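Local coordinates for protein thioredoxin Reductase (Burkholderia cenocepacia, PDB 4F82) that probably reduces hydrogen peroxide and organic hydroperoxides to water and alcohols as a thiol-specific peroxidase of the Prx5 group of peroxiredoxins, at residues P61-Q66 and S139-M144. Numbering follows the deposited sequence.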
loop_
_atom_site.group_PDB
_atom_site.type_symbol
_atom_site.label_atom_id
_atom_site.label_comp_id
_atom_site.label_asym_id
_atom_site.label_seq_id
_atom_site.Cartn_x
_atom_site.Cartn_y
_atom_site.Cartn_z
ATOM N N PRO A 61 4.425 -0.399 -12.173
ATOM C CA PRO A 61 4.742 0.196 -13.472
ATOM C C PRO A 61 3.633 0.221 -14.512
ATOM O O PRO A 61 3.443 1.266 -15.135
ATOM C CB PRO A 61 5.922 -0.642 -13.957
ATOM C CG PRO A 61 6.663 -0.983 -12.621
ATOM C CD PRO A 61 5.493 -1.325 -11.713
ATOM N N THR A 62 2.892 -0.864 -14.707
ATOM C CA THR A 62 1.936 -0.817 -15.823
ATOM C C THR A 62 0.732 0.011 -15.392
ATOM O O THR A 62 0.218 0.859 -16.150
ATOM C CB THR A 62 1.539 -2.206 -16.290
ATOM O OG1 THR A 62 2.686 -2.856 -16.874
ATOM C CG2 THR A 62 0.410 -2.134 -17.330
ATOM N N CYS A 63 0.295 -0.230 -14.158
ATOM C CA CYS A 63 -0.689 0.636 -13.502
ATOM C C CYS A 63 -0.410 2.133 -13.648
ATOM O O CYS A 63 -1.314 2.910 -13.962
ATOM C CB CYS A 63 -0.775 0.298 -12.020
ATOM S SG CYS A 63 -1.381 -1.391 -11.667
ATOM N N SER A 64 0.827 2.533 -13.407
ATOM C CA SER A 64 1.208 3.941 -13.372
ATOM C C SER A 64 1.492 4.567 -14.744
ATOM O O SER A 64 1.105 5.722 -14.991
ATOM C CB SER A 64 2.461 4.150 -12.500
ATOM O OG SER A 64 2.217 3.811 -11.151
ATOM N N ALA A 65 2.206 3.841 -15.600
ATOM C CA ALA A 65 2.663 4.361 -16.899
ATOM C C ALA A 65 1.562 4.301 -17.967
ATOM O O ALA A 65 1.518 5.099 -18.904
ATOM C CB ALA A 65 3.892 3.542 -17.390
ATOM N N GLN A 66 0.687 3.309 -17.827
ATOM C CA GLN A 66 -0.278 2.976 -18.876
ATOM C C GLN A 66 -1.749 3.019 -18.437
ATOM O O GLN A 66 -2.586 3.684 -19.066
ATOM C CB GLN A 66 0.002 1.565 -19.366
ATOM C CG GLN A 66 0.928 1.459 -20.538
ATOM C CD GLN A 66 0.595 0.211 -21.319
ATOM O OE1 GLN A 66 1.072 -0.862 -20.975
ATOM N NE2 GLN A 66 -0.282 0.331 -22.333
ATOM N N SER A 139 -5.984 -6.782 -6.122
ATOM C CA SER A 139 -7.058 -6.958 -7.128
ATOM C C SER A 139 -6.522 -7.515 -8.451
ATOM O O SER A 139 -5.384 -7.232 -8.836
ATOM C CB SER A 139 -7.752 -5.614 -7.395
ATOM O OG SER A 139 -8.878 -5.785 -8.269
ATOM N N LEU A 140 -7.335 -8.317 -9.152
ATOM C CA LEU A 140 -7.101 -8.566 -10.576
ATOM C C LEU A 140 -7.217 -7.230 -11.272
ATOM O O LEU A 140 -7.846 -6.270 -10.716
ATOM C CB LEU A 140 -8.145 -9.552 -11.167
ATOM C CG LEU A 140 -7.981 -10.995 -10.689
ATOM C CD1 LEU A 140 -9.200 -11.822 -11.035
ATOM C CD2 LEU A 140 -6.705 -11.609 -11.295
ATOM N N ARG A 141 -6.681 -7.163 -12.489
ATOM C CA ARG A 141 -6.903 -5.980 -13.326
ATOM C C ARG A 141 -8.220 -6.138 -14.124
ATOM O O ARG A 141 -8.413 -7.153 -14.809
ATOM C CB ARG A 141 -5.717 -5.772 -14.285
ATOM C CG ARG A 141 -5.669 -4.342 -14.883
ATOM C CD ARG A 141 -4.551 -4.199 -15.939
ATOM N NE ARG A 141 -3.241 -4.500 -15.360
ATOM C CZ ARG A 141 -2.473 -3.642 -14.682
ATOM N NH1 ARG A 141 -2.887 -2.393 -14.446
ATOM N NH2 ARG A 141 -1.299 -4.053 -14.205
ATOM N N TYR A 142 -9.124 -5.157 -14.041
ATOM C CA TYR A 142 -10.379 -5.245 -14.807
ATOM C C TYR A 142 -10.987 -3.892 -15.122
ATOM O O TYR A 142 -10.604 -2.863 -14.571
ATOM C CB TYR A 142 -11.406 -6.067 -14.014
ATOM C CG TYR A 142 -11.791 -5.366 -12.730
ATOM C CD1 TYR A 142 -12.848 -4.455 -12.693
ATOM C CD2 TYR A 142 -11.088 -5.610 -11.565
ATOM C CE1 TYR A 142 -13.188 -3.795 -11.505
ATOM C CE2 TYR A 142 -11.415 -4.964 -10.368
ATOM C CZ TYR A 142 -12.463 -4.064 -10.354
ATOM O OH TYR A 142 -12.763 -3.456 -9.161
ATOM N N ALA A 143 -11.988 -3.879 -15.992
ATOM C CA ALA A 143 -12.840 -2.704 -16.038
ATOM C C ALA A 143 -14.290 -3.134 -16.179
ATOM O O ALA A 143 -14.600 -4.121 -16.885
ATOM C CB ALA A 143 -12.431 -1.700 -17.167
ATOM N N MET A 144 -15.169 -2.421 -15.483
ATOM C CA MET A 144 -16.607 -2.634 -15.629
ATOM C C MET A 144 -17.369 -1.327 -15.732
ATOM O O MET A 144 -16.937 -0.284 -15.221
ATOM C CB MET A 144 -17.148 -3.467 -14.465
ATOM C CG MET A 144 -16.828 -2.926 -13.083
ATOM S SD MET A 144 -17.331 -4.141 -11.840
ATOM C CE MET A 144 -16.794 -3.282 -10.352
#
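R141 NH1 has two hydrogen-bond partners, C63 SG across the contact and, more strongly, ND1 of H67, one helical turn after C63. The bond to C63 SG is weak, 3.3 Å long from R141 NH1 and bent to 141° at the hydrogen. The sulfur also lies 3.7 Å from R141 NH2 and 3.9 Å from R141 CZ, and meets the guanidinium plane obliquely. In C63, SG is turned anti to the carbonyl carbon (chi1 -64°), which directs it from the first turn of helix 61-80 toward the arginine. T62 contributes a van der Waals contact through its CG2 methyl, which sits 4.0 Å from R141 NH2, over one face of the guanidinium and offset toward the rim, and the two side chains cross at about a right angle. R141 starts from the loop that interrupts strand 137-147. Its CG lies anti to the backbone N, and the chain stays extended until a bend at chi3 (-59°) turns the head group to the helix. F162 makes a cation-pi contact with R141, so the group has contacts beyond the sulfur. A cysteine at the start of a helix, met by an arginine far along the sequence, recalls the peroxiredoxin active site, and R141 is placed like its conserved arginine. C63 is the predicted sulfenic acid-forming residue, so the contact directs an arginine N-H at the probable peroxidatic sulfur.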